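Local coordinates for protein maltose operon transcriptional repressor (Staphylococcus aureus subsp. aureus Mu50, PDB 3HCW) that probably represses transcription of the maltose operon, its C-terminal fragment having the periplasmic-binding-protein-like fold with which such repressors sense small effector molecules, at residues Val126-Glu139 and Asn191-Leu203. Numbering follows the deposited sequence.
Sequences VIEQGVDELIFITE and NIKQAIISLDAML
Lys193 O takes two backbone donors at once, Asp132 N at 2.7 Å and Glu133 N at 3.2 Å, a fork that fastens the start of strand 133-139 to its neighbour. Asp132 closes the exchange: its OD1 accepts from Lys193 N at 2.9 Å through the anti lone pair, with CG set beside its own backbone N (chi1 -61°). Lys193 then folds over Gly130, bringing CE against that residue's carbonyl O, while its NZ stays beyond salt-bridge distance of Asp132. One step on, Gln194 NE2 meets Glu133 OE1 at 2.8 Å, nearly along the C-O axis, the carboxylate and amide planes turned 62° apart.

From here the backbones form a parallel ladder in which Ile135 and Ile137 each give and take a bond, ending at Leu199 N to Ile137 O. Strands 133-139 and 194-198 are neighbours in the C-terminal half of a periplasmic-binding-protein-like fold, an open alpha/beta layout with strand 163-169 on the far side of 133-139. On one face Ile137 CD1 presses on Ile196 CG2 at 3.6 Å, and Ile135 lies alongside Ile196. On the other, Phe136 CE1 touches Ile197 CG2 at 3.6 Å while Ile197 O sits over the ring face, offset toward its rim; Phe153 of helix 144-159 also meets this ring. Beyond the strands, Asp200 caps helix 201-213 by accepting from Met202 N, and a water donates to both Asp200 OD2 and Glu139 OE1, bridging two carboxylates near a bound glycerol.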
loop_
_atom_site.group_PDB
_atom_site.type_symbol
_atom_site.label_atom_id
_atom_site.label_comp_id
_atom_site.label_asym_id
_atom_site.label_seq_id
_atom_site.Cartn_x
_atom_site.Cartn_y
_atom_site.Cartn_z
ATOM N N VAL A 126 -15.634 -5.998 -20.444
ATOM C CA VAL A 126 -16.349 -4.718 -20.502
ATOM C C VAL A 126 -17.253 -4.639 -21.731
ATOM O O VAL A 126 -18.355 -4.090 -21.655
ATOM C CB VAL A 126 -15.441 -3.448 -20.316
ATOM C CG1 VAL A 126 -14.630 -3.560 -19.044
ATOM C CG2 VAL A 126 -14.524 -3.206 -21.497
ATOM N N ILE A 127 -16.808 -5.247 -22.832
ATOM C CA ILE A 127 -17.599 -5.309 -24.070
ATOM C C ILE A 127 -18.840 -6.177 -23.871
ATOM O O ILE A 127 -19.926 -5.818 -24.322
ATOM C CB ILE A 127 -16.730 -5.752 -25.270
ATOM C CG1 ILE A 127 -15.693 -4.659 -25.572
ATOM C CG2 ILE A 127 -17.584 -6.076 -26.496
ATOM C CD1 ILE A 127 -14.793 -4.940 -26.780
ATOM N N GLU A 128 -18.674 -7.278 -23.137
ATOM C CA GLU A 128 -19.777 -8.172 -22.763
ATOM C C GLU A 128 -20.872 -7.486 -21.944
ATOM O O GLU A 128 -22.018 -7.919 -21.974
ATOM C CB GLU A 128 -19.262 -9.410 -22.020
ATOM C CG GLU A 128 -18.508 -10.400 -22.910
ATOM C CD GLU A 128 -17.846 -11.541 -22.135
ATOM O OE1 GLU A 128 -17.271 -11.294 -21.053
ATOM O OE2 GLU A 128 -17.884 -12.690 -22.624
ATOM N N GLN A 129 -20.520 -6.418 -21.227
ATOM C CA GLN A 129 -21.509 -5.627 -20.487
ATOM C C GLN A 129 -22.250 -4.648 -21.402
ATOM O O GLN A 129 -23.332 -4.176 -21.065
ATOM C CB GLN A 129 -20.856 -4.866 -19.329
ATOM C CG GLN A 129 -20.034 -5.725 -18.386
ATOM C CD GLN A 129 -20.717 -7.027 -18.030
ATOM O OE1 GLN A 129 -20.278 -8.098 -18.448
ATOM N NE2 GLN A 129 -21.798 -6.945 -17.264
ATOM N N GLY A 130 -21.654 -4.349 -22.557
ATOM C CA GLY A 130 -22.254 -3.453 -23.540
ATOM C C GLY A 130 -21.618 -2.079 -23.522
ATOM O O GLY A 130 -21.951 -1.254 -22.678
ATOM N N VAL A 131 -20.689 -1.837 -24.445
ATOM C CA VAL A 131 -20.062 -0.519 -24.570
ATOM C C VAL A 131 -19.972 -0.075 -26.014
ATOM O O VAL A 131 -19.924 -0.898 -26.927
ATOM C CB VAL A 131 -18.625 -0.456 -23.969
ATOM C CG1 VAL A 131 -18.673 -0.278 -22.482
ATOM C CG2 VAL A 131 -17.810 -1.671 -24.351
ATOM N N ASP A 132 -19.929 1.234 -26.210
ATOM C CA ASP A 132 -19.770 1.794 -27.537
ATOM C C ASP A 132 -18.330 2.220 -27.770
ATOM O O ASP A 132 -17.764 1.936 -28.822
ATOM C CB ASP A 132 -20.735 2.968 -27.741
ATOM C CG ASP A 132 -22.197 2.547 -27.626
ATOM O OD1 ASP A 132 -22.888 3.043 -26.711
ATOM O OD2 ASP A 132 -22.652 1.710 -28.441
ATOM N N GLU A 133 -17.740 2.872 -26.770
ATOM C CA GLU A 133 -16.416 3.461 -26.891
ATOM C C GLU A 133 -15.518 3.078 -25.704
ATOM O O GLU A 133 -15.985 2.983 -24.576
ATOM C CB GLU A 133 -16.549 4.981 -27.022
ATOM C CG GLU A 133 -15.433 5.668 -27.815
ATOM C CD GLU A 133 -14.466 6.461 -26.940
ATOM O OE1 GLU A 133 -14.930 7.308 -26.140
ATOM O OE2 GLU A 133 -13.239 6.254 -27.069
ATOM N N LEU A 134 -14.235 2.850 -25.978
ATOM C CA LEU A 134 -13.265 2.442 -24.956
ATOM C C LEU A 134 -12.089 3.414 -24.840
ATOM O O LEU A 134 -11.632 3.975 -25.839
ATOM C CB LEU A 134 -12.737 1.037 -25.255
ATOM C CG LEU A 134 -13.733 -0.124 -25.337
ATOM C CD1 LEU A 134 -13.164 -1.294 -26.117
ATOM C CD2 LEU A 134 -14.153 -0.562 -23.950
ATOM N N ILE A 135 -11.610 3.606 -23.610
ATOM C CA ILE A 135 -10.444 4.447 -23.320
ATOM C C ILE A 135 -9.431 3.643 -22.499
ATOM O O ILE A 135 -9.789 3.064 -21.469
ATOM C CB ILE A 135 -10.844 5.738 -22.544
ATOM C CG1 ILE A 135 -11.898 6.542 -23.309
ATOM C CG2 ILE A 135 -9.616 6.616 -22.268
ATOM C CD1 ILE A 135 -12.933 7.232 -22.413
ATOM N N PHE A 136 -8.187 3.576 -22.978
ATOM C CA PHE A 136 -7.089 3.010 -22.200
ATOM C C PHE A 136 -6.170 4.121 -21.715
ATOM O O PHE A 136 -5.703 4.940 -22.505
ATOM C CB PHE A 136 -6.266 1.991 -23.001
ATOM C CG PHE A 136 -5.391 1.098 -22.144
ATOM C CD1 PHE A 136 -5.855 -0.160 -21.727
ATOM C CD2 PHE A 136 -4.104 1.504 -21.759
ATOM C CE1 PHE A 136 -5.059 -0.998 -20.935
ATOM C CE2 PHE A 136 -3.297 0.680 -20.964
ATOM C CZ PHE A 136 -3.777 -0.577 -20.552
ATOM N N ILE A 137 -5.907 4.131 -20.414
ATOM C CA ILE A 137 -5.041 5.135 -19.819
ATOM C C ILE A 137 -3.738 4.493 -19.340
ATOM O O ILE A 137 -3.751 3.523 -18.586
ATOM C CB ILE A 137 -5.761 5.913 -18.684
ATOM C CG1 ILE A 137 -7.084 6.495 -19.194
ATOM C CG2 ILE A 137 -4.866 7.015 -18.134
ATOM C CD1 ILE A 137 -7.797 7.406 -18.211
ATOM N N THR A 138 -2.615 5.028 -19.803
ATOM C CA THR A 138 -1.308 4.475 -19.461
ATOM C C THR A 138 -0.331 5.520 -18.894
ATOM O O THR A 138 -0.595 6.728 -18.933
ATOM C CB THR A 138 -0.688 3.679 -20.656
ATOM O OG1 THR A 138 0.417 2.897 -20.188
ATOM C CG2 THR A 138 -0.238 4.604 -21.792
ATOM N N GLU A 139 0.775 5.025 -18.341
ATOM C CA GLU A 139 1.851 5.847 -17.788
ATOM C C GLU A 139 3.025 5.915 -18.745
ATOM O O GLU A 139 3.248 4.998 -19.524
ATOM C CB GLU A 139 2.359 5.241 -16.480
ATOM C CG GLU A 139 1.720 5.784 -15.216
ATOM C CD GLU A 139 2.136 5.000 -13.976
ATOM O OE1 GLU A 139 2.067 3.746 -13.995
ATOM O OE2 GLU A 139 2.528 5.646 -12.977
ATOM N N ASN A 191 -26.448 8.527 -24.240
ATOM C CA ASN A 191 -26.500 7.696 -25.447
ATOM C C ASN A 191 -25.213 6.927 -25.763
ATOM O O ASN A 191 -25.241 5.974 -26.546
ATOM C CB ASN A 191 -26.903 8.539 -26.671
ATOM C CG ASN A 191 -28.295 8.206 -27.190
ATOM O OD1 ASN A 191 -28.680 7.038 -27.284
ATOM N ND2 ASN A 191 -29.049 9.238 -27.551
ATOM N N ILE A 192 -24.090 7.347 -25.180
ATOM C CA ILE A 192 -22.807 6.672 -25.425
ATOM C C ILE A 192 -22.318 5.905 -24.186
ATOM O O ILE A 192 -22.061 6.487 -23.126
ATOM C CB ILE A 192 -21.706 7.628 -26.009
ATOM C CG1 ILE A 192 -22.056 8.060 -27.436
ATOM C CG2 ILE A 192 -20.350 6.934 -26.066
ATOM C CD1 ILE A 192 -22.747 9.393 -27.546
ATOM N N LYS A 193 -22.210 4.589 -24.334
ATOM C CA LYS A 193 -21.761 3.732 -23.246
ATOM C C LYS A 193 -20.229 3.620 -23.266
ATOM O O LYS A 193 -19.643 3.118 -24.235
ATOM C CB LYS A 193 -22.460 2.364 -23.313
ATOM C CG LYS A 193 -23.988 2.463 -23.506
ATOM C CD LYS A 193 -24.753 1.261 -22.948
ATOM C CE LYS A 193 -24.808 0.092 -23.925
ATOM N NZ LYS A 193 -25.612 0.396 -25.143
ATOM N N GLN A 194 -19.580 4.121 -22.214
ATOM C CA GLN A 194 -18.109 4.129 -22.167
ATOM C C GLN A 194 -17.480 3.338 -21.026
ATOM O O GLN A 194 -18.101 3.100 -19.994
ATOM C CB GLN A 194 -17.573 5.557 -22.170
ATOM C CG GLN A 194 -17.420 6.138 -23.559
ATOM C CD GLN A 194 -17.651 7.628 -23.596
ATOM O OE1 GLN A 194 -18.607 8.136 -23.007
ATOM N NE2 GLN A 194 -16.783 8.342 -24.307
ATOM N N ALA A 195 -16.237 2.930 -21.248
ATOM C CA ALA A 195 -15.420 2.266 -20.244
ATOM C C ALA A 195 -14.017 2.860 -20.243
ATOM O O ALA A 195 -13.439 3.138 -21.311
ATOM C CB ALA A 195 -15.361 0.755 -20.491
ATOM N N ILE A 196 -13.489 3.069 -19.041
ATOM C CA ILE A 196 -12.115 3.522 -18.867
ATOM C C ILE A 196 -11.292 2.401 -18.259
ATOM O O ILE A 196 -11.624 1.887 -17.178
ATOM C CB ILE A 196 -12.025 4.782 -17.971
ATOM C CG1 ILE A 196 -12.720 5.967 -18.639
ATOM C CG2 ILE A 196 -10.555 5.108 -17.646
ATOM C CD1 ILE A 196 -13.062 7.107 -17.686
ATOM N N ILE A 197 -10.229 2.014 -18.961
ATOM C CA ILE A 197 -9.289 1.031 -18.439
ATOM C C ILE A 197 -7.927 1.673 -18.170
ATOM O O ILE A 197 -7.379 2.365 -19.034
ATOM C CB ILE A 197 -9.167 -0.211 -19.368
ATOM C CG1 ILE A 197 -10.467 -1.022 -19.335
ATOM C CG2 ILE A 197 -7.999 -1.112 -18.933
ATOM C CD1 ILE A 197 -10.672 -1.974 -20.532
ATOM N N SER A 198 -7.407 1.467 -16.957
ATOM C CA SER A 198 -6.079 1.954 -16.589
ATOM C C SER A 198 -5.087 0.815 -16.529
ATOM O O SER A 198 -5.422 -0.296 -16.112
ATOM C CB SER A 198 -6.091 2.655 -15.225
ATOM O OG SER A 198 -7.047 3.699 -15.182
ATOM N N LEU A 199 -3.862 1.141 -16.919
ATOM C CA LEU A 199 -2.687 0.280 -16.849
ATOM C C LEU A 199 -2.462 -0.466 -15.518
ATOM O O LEU A 199 -2.069 -1.628 -15.518
ATOM C CB LEU A 199 -1.447 1.135 -17.154
ATOM C CG LEU A 199 -0.106 0.395 -17.182
ATOM C CD1 LEU A 199 -0.080 -0.551 -18.366
ATOM C CD2 LEU A 199 1.060 1.367 -17.238
ATOM N N ASP A 200 -2.708 0.216 -14.402
ATOM C CA ASP A 200 -2.306 -0.247 -13.083
ATOM C C ASP A 200 -3.164 0.454 -12.041
ATOM O O ASP A 200 -3.576 1.588 -12.243
ATOM C CB ASP A 200 -0.818 0.089 -12.850
ATOM C CG ASP A 200 -0.371 -0.173 -11.422
ATOM O OD1 ASP A 200 -0.369 -1.354 -11.020
ATOM O OD2 ASP A 200 -0.036 0.797 -10.701
ATOM N N ALA A 201 -3.413 -0.229 -10.927
ATOM C CA ALA A 201 -4.299 0.238 -9.863
ATOM C C ALA A 201 -3.904 1.572 -9.208
ATOM O O ALA A 201 -4.771 2.353 -8.851
ATOM C CB ALA A 201 -4.416 -0.848 -8.799
ATOM N N MET A 202 -2.604 1.826 -9.052
ATOM C CA MET A 202 -2.124 3.066 -8.424
ATOM C C MET A 202 -2.462 4.285 -9.281
ATOM O O MET A 202 -2.976 5.283 -8.769
ATOM C CB MET A 202 -0.615 2.978 -8.130
ATOM C CG MET A 202 -0.128 3.888 -6.992
ATOM S SD MET A 202 -1.080 3.816 -5.439
ATOM C CE MET A 202 -0.933 2.086 -5.018
ATOM N N LEU A 203 -2.229 4.179 -10.589
ATOM C CA LEU A 203 -2.697 5.194 -11.537
ATOM C C LEU A 203 -4.242 5.282 -11.571
ATOM O O LEU A 203 -4.804 6.368 -11.565
ATOM C CB LEU A 203 -2.137 4.911 -12.938
ATOM C CG LEU A 203 -2.591 5.795 -14.105
ATOM C CD1 LEU A 203 -2.154 7.226 -13.851
ATOM C CD2 LEU A 203 -2.035 5.264 -15.436
HETATM O O HOH W 1 0.607 3.121 -11.688
#